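Long-range contacts in RagB/SusD domain protein (PDB 5J90), which binds chitin as a SusD homolog and probably helps capture the polysaccharide at the outer membrane for a chitin-utilization system: residues Tyr79-Asp83 against Gly464-Asn469; His128-Thr133 against Glu431-Ser437. All blocks are in the same frame, centred on the assembly; numbering follows the deposited sequence.

Contact 1: residues Tyr79-Asp83 against Gly464-Asn469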
loop_
_atom_site.group_PDB
_atom_site.type_symbol
_atom_site.label_atom_id
_atom_site.label_comp_id
_atom_site.label_asym_id
_atom_site.label_seq_id
_atom_site.Cartn_x
_atom_site.Cartn_y
_atom_site.Cartn_z
ATOM N N TYR A 79 3.490 -6.912 -20.758
ATOM C CA TYR A 79 2.613 -6.833 -19.589
ATOM C C TYR A 79 1.309 -7.619 -19.732
ATOM O O TYR A 79 0.330 -7.347 -19.030
ATOM C CB TYR A 79 2.338 -5.380 -19.186
ATOM C CG TYR A 79 3.574 -4.578 -18.805
ATOM C CD1 TYR A 79 4.812 -5.188 -18.624
ATOM C CD2 TYR A 79 3.494 -3.202 -18.616
ATOM C CE1 TYR A 79 5.942 -4.442 -18.266
ATOM C CE2 TYR A 79 4.609 -2.453 -18.253
ATOM C CZ TYR A 79 5.828 -3.075 -18.078
ATOM O OH TYR A 79 6.939 -2.341 -17.728
ATOM N N ALA A 80 1.307 -8.598 -20.633
ATOM C CA ALA A 80 0.275 -9.625 -20.657
ATOM C C ALA A 80 0.866 -10.836 -19.945
ATOM O O ALA A 80 1.551 -11.661 -20.552
ATOM C CB ALA A 80 -0.128 -9.971 -22.107
ATOM N N LEU A 81 0.631 -10.930 -18.641
ATOM C CA LEU A 81 1.282 -11.984 -17.870
ATOM C C LEU A 81 0.778 -13.345 -18.321
ATOM O O LEU A 81 -0.436 -13.564 -18.419
ATOM C CB LEU A 81 1.064 -11.790 -16.365
ATOM C CG LEU A 81 1.597 -10.482 -15.767
ATOM C CD1 LEU A 81 1.484 -10.511 -14.249
ATOM C CD2 LEU A 81 3.039 -10.240 -16.188
ATOM N N LEU A 82 1.708 -14.251 -18.603
ATOM C CA LEU A 82 1.356 -15.559 -19.160
ATOM C C LEU A 82 1.410 -16.643 -18.093
ATOM O O LEU A 82 2.488 -17.001 -17.608
ATOM C CB LEU A 82 2.260 -15.911 -20.348
ATOM C CG LEU A 82 2.203 -14.939 -21.533
ATOM C CD1 LEU A 82 3.071 -15.440 -22.685
ATOM C CD2 LEU A 82 0.768 -14.698 -22.017
ATOM N N ASP A 83 0.241 -17.155 -17.717
ATOM C CA ASP A 83 0.160 -18.142 -16.641
ATOM C C ASP A 83 0.952 -19.406 -16.961
ATOM O O ASP A 83 1.482 -20.057 -16.061
ATOM C CB ASP A 83 -1.293 -18.517 -16.345
ATOM C CG ASP A 83 -2.078 -17.391 -15.683
ATOM O OD1 ASP A 83 -1.559 -16.258 -15.534
ATOM O OD2 ASP A 83 -3.249 -17.642 -15.326
ATOM N N GLY A 464 4.791 -0.262 -14.238
ATOM C CA GLY A 464 5.131 -1.602 -14.678
ATOM C C GLY A 464 4.604 -2.704 -13.781
ATOM O O GLY A 464 3.671 -2.514 -12.989
ATOM N N VAL A 465 5.205 -3.880 -13.915
ATOM C CA VAL A 465 4.721 -5.059 -13.210
ATOM C C VAL A 465 5.110 -4.990 -11.741
ATOM O O VAL A 465 6.297 -4.881 -11.400
ATOM C CB VAL A 465 5.282 -6.353 -13.837
ATOM C CG1 VAL A 465 4.697 -7.560 -13.128
ATOM C CG2 VAL A 465 4.996 -6.399 -15.344
ATOM N N ARG A 466 4.108 -5.035 -10.868
ATOM C CA ARG A 466 4.359 -4.947 -9.427
ATOM C C ARG A 466 4.401 -6.328 -8.770
ATOM O O ARG A 466 4.971 -6.490 -7.691
ATOM C CB ARG A 466 3.342 -4.035 -8.723
ATOM C CG ARG A 466 3.163 -2.669 -9.383
ATOM C CD ARG A 466 4.460 -1.915 -9.666
ATOM N NE ARG A 466 5.115 -1.430 -8.449
ATOM C CZ ARG A 466 6.091 -0.524 -8.434
ATOM N NH1 ARG A 466 6.530 0.032 -9.559
ATOM N NH2 ARG A 466 6.624 -0.142 -7.285
ATOM N N ARG A 467 3.784 -7.324 -9.410
ATOM C CA ARG A 467 3.778 -8.692 -8.887
ATOM C C ARG A 467 3.315 -9.631 -9.980
ATOM O O ARG A 467 2.855 -9.185 -11.032
ATOM C CB ARG A 467 2.833 -8.829 -7.680
ATOM C CG ARG A 467 1.356 -8.656 -8.056
ATOM C CD ARG A 467 0.443 -8.816 -6.853
ATOM N NE ARG A 467 0.304 -10.207 -6.403
ATOM C CZ ARG A 467 -0.622 -11.051 -6.850
ATOM N NH1 ARG A 467 -1.471 -10.691 -7.812
ATOM N NH2 ARG A 467 -0.699 -12.265 -6.322
ATOM N N ILE A 468 3.421 -10.933 -9.713
ATOM C CA ILE A 468 2.820 -11.933 -10.591
ATOM C C ILE A 468 1.591 -12.513 -9.892
ATOM O O ILE A 468 1.560 -12.671 -8.666
ATOM C CB ILE A 468 3.846 -13.020 -10.998
ATOM C CG1 ILE A 468 5.003 -12.355 -11.747
ATOM C CG2 ILE A 468 3.187 -14.120 -11.846
ATOM C CD1 ILE A 468 6.105 -13.315 -12.200
ATOM N N ASN A 469 0.566 -12.807 -10.688
ATOM C CA ASN A 469 -0.685 -13.369 -10.175
ATOM C C ASN A 469 -0.552 -14.828 -9.733
ATOM O O ASN A 469 0.338 -15.550 -10.202
ATOM C CB ASN A 469 -1.814 -13.212 -11.205
ATOM C CG ASN A 469 -1.476 -13.844 -12.541
ATOM O OD1 ASN A 469 -0.479 -13.490 -13.178
ATOM N ND2 ASN A 469 -2.295 -14.803 -12.965
HETATM O O HOH W 1 7.713 -4.014 -15.294
HETATM O O HOH W 2 0.880 -15.180 -14.842
#
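Asp83, the first residue of helix 83-108, meets Asn469 at one end of the contact, and Tyr79 meets Val465 at the other. Asn469 ND2 gives a hydrogen bond to Asp83 OD1 at 3.0 Å, nearly straight at 174°. The carboxylate oxygen lies almost in the amide plane, whereas the amide nitrogen approaches it on the syn side, well out of the carboxylate plane. A water donates to both Asp83 OD1 and Asn469 OD1, so Asp83 OD1 accepts two hydrogen bonds and the amide uses both of its ends. Asn469 CG sits between its own backbone N and carbonyl carbon (chi1 57°), which brings the amide over to Asp83.

Next comes Leu81, followed outward from the backbone. CB lies 3.9 Å from Asn469 OD1. Beyond CG the chain forks: CD1 reaches in to 3.7 Å from Arg467 O and the same distance from Asn469 OD1, while CD2 turns to Val465 CG2 at the looser distance of 4.4 Å. Arg467 O has no hydrogen-bond partner in the model, and the CD1 methyl is packed against it. Trp60 of helix 57-60 also touches Leu81, Val465 and Ile468.

At the far end the Tyr79 ring meets Val465 obliquely, CD1 coming 3.5 Å from the CG2 methyl. Tyr79 CE2, CZ and OH pack against Gly464 CA, OH at 3.6 Å, and a water links Tyr79 OH to Val465 N, accepting from the backbone nitrogen. The segments run roughly the same way, yet no backbone-to-backbone hydrogen bond joins them. Side chains thus dock the loop leading into helix 83-108, with Leu82 at the N-cap position, and that helix's first residue onto loop 464-469, which follows helix 432-442 in a largely helical SusD-like fold.

Contact 2: residues His128-Thr133 against Glu431-Ser437; sequences HRMTDT and EGQEAWS
Arg129 and Glu431 form a long, weak salt bridge between helices 113-134 and 432-442 of the SusD-like fold; the axes of the pieces 128-133 and 432-437 come within 10.8 Å and cross at 45°. Glu431 is the N-cap of the second helix: OE1 accepts from Glu434 N and OE2 from Gln433 N. OE2 also receives Gln53 NE2 and, weakly, Arg129 NH1 at 3.4 Å, the latter at the guanidinium edge. A water accepts from Arg129 NH1 and donates to Glu431 OE1, and Gln53 OE1 takes Arg129 NH2.

Gln433 fills the middle. CB already lies against Arg129 NH1; with CG anti to the backbone N (chi1 177°), CG joins it, and the bend that follows carries the amide to Thr133. OE1 is bonded to Ser57 OG; NE2 gives a weak bond to Thr133 OG1 and a second to a water shared by Asp132 OD2 and Ser437 OG. Asp132 is further held by Tyr158, Trp501 and Arg213, which also pairs with Glu434. Another water connects His128 NE2 to Glu434 OE1, while His128 ND1 is hydrogen-bonded to Val124 O. Thr133 OG1, at the edge of the Trp436 ring, donates a hydrogen bond to Arg129 O at 2.9 Å.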
loop_
_atom_site.group_PDB
_atom_site.type_symbol
_atom_site.label_atom_id
_atom_site.label_comp_id
_atom_site.label_asym_id
_atom_site.label_seq_id
_atom_site.Cartn_x
_atom_site.Cartn_y
_atom_site.Cartn_z
ATOM N N HIS A 128 12.326 -15.837 0.045
ATOM C CA HIS A 128 12.068 -14.393 -0.014
ATOM C C HIS A 128 11.801 -13.967 -1.459
ATOM O O HIS A 128 10.977 -13.088 -1.719
ATOM C CB HIS A 128 13.173 -13.538 0.649
ATOM C CG HIS A 128 14.352 -13.246 -0.239
ATOM N ND1 HIS A 128 15.394 -14.134 -0.414
ATOM C CD2 HIS A 128 14.644 -12.169 -1.010
ATOM C CE1 HIS A 128 16.281 -13.613 -1.247
ATOM N NE2 HIS A 128 15.852 -12.421 -1.620
ATOM N N ARG A 129 12.464 -14.623 -2.411
ATOM C CA ARG A 129 12.212 -14.365 -3.827
ATOM C C ARG A 129 10.761 -14.688 -4.183
ATOM O O ARG A 129 10.094 -13.935 -4.906
ATOM C CB ARG A 129 13.178 -15.185 -4.690
ATOM C CG ARG A 129 14.622 -14.688 -4.610
ATOM C CD ARG A 129 15.649 -15.774 -4.997
ATOM N NE ARG A 129 15.314 -16.483 -6.240
ATOM C CZ ARG A 129 15.619 -16.065 -7.467
ATOM N NH1 ARG A 129 16.268 -14.922 -7.662
ATOM N NH2 ARG A 129 15.273 -16.791 -8.525
ATOM N N MET A 130 10.265 -15.805 -3.658
ATOM C CA MET A 130 8.888 -16.218 -3.898
ATOM C C MET A 130 7.880 -15.185 -3.401
ATOM O O MET A 130 6.996 -14.766 -4.152
ATOM C CB MET A 130 8.633 -17.575 -3.240
ATOM C CG MET A 130 7.320 -18.237 -3.673
ATOM S SD MET A 130 7.359 -18.922 -5.361
ATOM C CE MET A 130 8.515 -20.281 -5.141
ATOM N N THR A 131 8.007 -14.755 -2.149
ATOM C CA THR A 131 7.059 -13.759 -1.664
ATOM C C THR A 131 7.250 -12.398 -2.336
ATOM O O THR A 131 6.277 -11.681 -2.585
ATOM C CB THR A 131 7.037 -13.636 -0.124
ATOM O OG1 THR A 131 6.099 -12.619 0.257
ATOM C CG2 THR A 131 8.397 -13.236 0.423
ATOM N N ASP A 132 8.484 -12.060 -2.688
ATOM C CA ASP A 132 8.710 -10.812 -3.404
ATOM C C ASP A 132 8.066 -10.808 -4.785
ATOM O O ASP A 132 7.805 -9.746 -5.346
ATOM C CB ASP A 132 10.201 -10.516 -3.508
ATOM C CG ASP A 132 10.803 -10.093 -2.190
ATOM O OD1 ASP A 132 10.060 -9.836 -1.215
ATOM O OD2 ASP A 132 12.045 -10.006 -2.141
ATOM N N THR A 133 7.800 -11.994 -5.331
ATOM C CA THR A 133 7.169 -12.128 -6.638
ATOM C C THR A 133 5.638 -12.133 -6.555
ATOM O O THR A 133 4.977 -11.453 -7.332
ATOM C CB THR A 133 7.686 -13.396 -7.346
ATOM O OG1 THR A 133 9.097 -13.253 -7.567
ATOM C CG2 THR A 133 7.006 -13.608 -8.677
ATOM N N GLU A 431 21.651 -10.782 -12.031
ATOM C CA GLU A 431 20.602 -11.300 -11.138
ATOM C C GLU A 431 19.369 -10.372 -11.076
ATOM O O GLU A 431 19.229 -9.518 -10.195
ATOM C CB GLU A 431 21.184 -11.575 -9.747
ATOM C CG GLU A 431 20.462 -12.668 -8.964
ATOM C CD GLU A 431 18.998 -12.337 -8.718
ATOM O OE1 GLU A 431 18.698 -11.616 -7.737
ATOM O OE2 GLU A 431 18.145 -12.781 -9.514
ATOM N N GLY A 432 18.467 -10.567 -12.023
ATOM C CA GLY A 432 17.372 -9.640 -12.224
ATOM C C GLY A 432 16.334 -9.554 -11.123
ATOM O O GLY A 432 15.684 -8.522 -10.996
ATOM N N GLN A 433 16.172 -10.607 -10.328
ATOM C CA GLN A 433 15.124 -10.608 -9.309
ATOM C C GLN A 433 15.352 -9.536 -8.241
ATOM O O GLN A 433 14.443 -8.764 -7.938
ATOM C CB GLN A 433 14.986 -12.003 -8.694
ATOM C CG GLN A 433 13.960 -12.106 -7.561
ATOM C CD GLN A 433 12.519 -11.902 -8.012
ATOM O OE1 GLN A 433 12.171 -12.078 -9.189
ATOM N NE2 GLN A 433 11.668 -11.533 -7.064
ATOM N N GLU A 434 16.559 -9.459 -7.694
ATOM C CA GLU A 434 16.833 -8.441 -6.693
ATOM C C GLU A 434 16.717 -7.043 -7.298
ATOM O O GLU A 434 16.202 -6.132 -6.666
ATOM C CB GLU A 434 18.209 -8.660 -6.075
ATOM C CG GLU A 434 18.526 -7.702 -4.924
ATOM C CD GLU A 434 17.493 -7.721 -3.809
ATOM O OE1 GLU A 434 16.769 -8.727 -3.643
ATOM O OE2 GLU A 434 17.408 -6.719 -3.069
ATOM N N ALA A 435 17.193 -6.870 -8.530
ATOM C CA ALA A 435 17.103 -5.570 -9.191
ATOM C C ALA A 435 15.655 -5.134 -9.395
ATOM O O ALA A 435 15.331 -3.956 -9.225
ATOM C CB ALA A 435 17.857 -5.594 -10.535
ATOM N N TRP A 436 14.791 -6.080 -9.770
ATOM C CA TRP A 436 13.353 -5.804 -9.928
ATOM C C TRP A 436 12.718 -5.406 -8.593
ATOM O O TRP A 436 11.923 -4.460 -8.529
ATOM C CB TRP A 436 12.639 -7.024 -10.540
ATOM C CG TRP A 436 11.140 -6.913 -10.682
ATOM C CD1 TRP A 436 10.430 -5.868 -11.215
ATOM C CD2 TRP A 436 10.178 -7.906 -10.314
ATOM N NE1 TRP A 436 9.078 -6.150 -11.181
ATOM C CE2 TRP A 436 8.901 -7.398 -10.640
ATOM C CE3 TRP A 436 10.275 -9.184 -9.744
ATOM C CZ2 TRP A 436 7.727 -8.118 -10.392
ATOM C CZ3 TRP A 436 9.111 -9.903 -9.508
ATOM C CH2 TRP A 436 7.855 -9.367 -9.835
ATOM N N SER A 437 13.067 -6.111 -7.523
ATOM C CA SER A 437 12.546 -5.738 -6.207
ATOM C C SER A 437 13.019 -4.344 -5.773
ATOM O O SER A 437 12.224 -3.531 -5.301
ATOM C CB SER A 437 12.909 -6.803 -5.175
ATOM O OG SER A 437 12.258 -8.015 -5.512
HETATM O O HOH W 3 15.877 -11.195 -4.219
HETATM O O HOH W 4 17.404 -12.917 -5.791
HETATM O O HOH W 5 13.209 -10.488 -4.598
#

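Overall arrangement
Contact 2 lies deep in the fold, its centre about 4 Å from the centre of the chain, while contact 1 sits farther out, at about 17 Å; the two centres are about 13 Å apart. Along the sequence they are nested: 79-83, then 128-133, then 431-437, then 464-469. Segments 79-83 and 128-133 bracket helix 83-108 and most of helix 113-134. The link between the contacts is direct, because loop 464-469 reaches the helix pair: Ile468 N probably hydrogen-bonds to Thr133 O, and Trp436 NE1 to Val465 O. That loop therefore touches both helices of contact 2 while packing against 79-83 in contact 1, tying early and late parts of the SusD-like chain together.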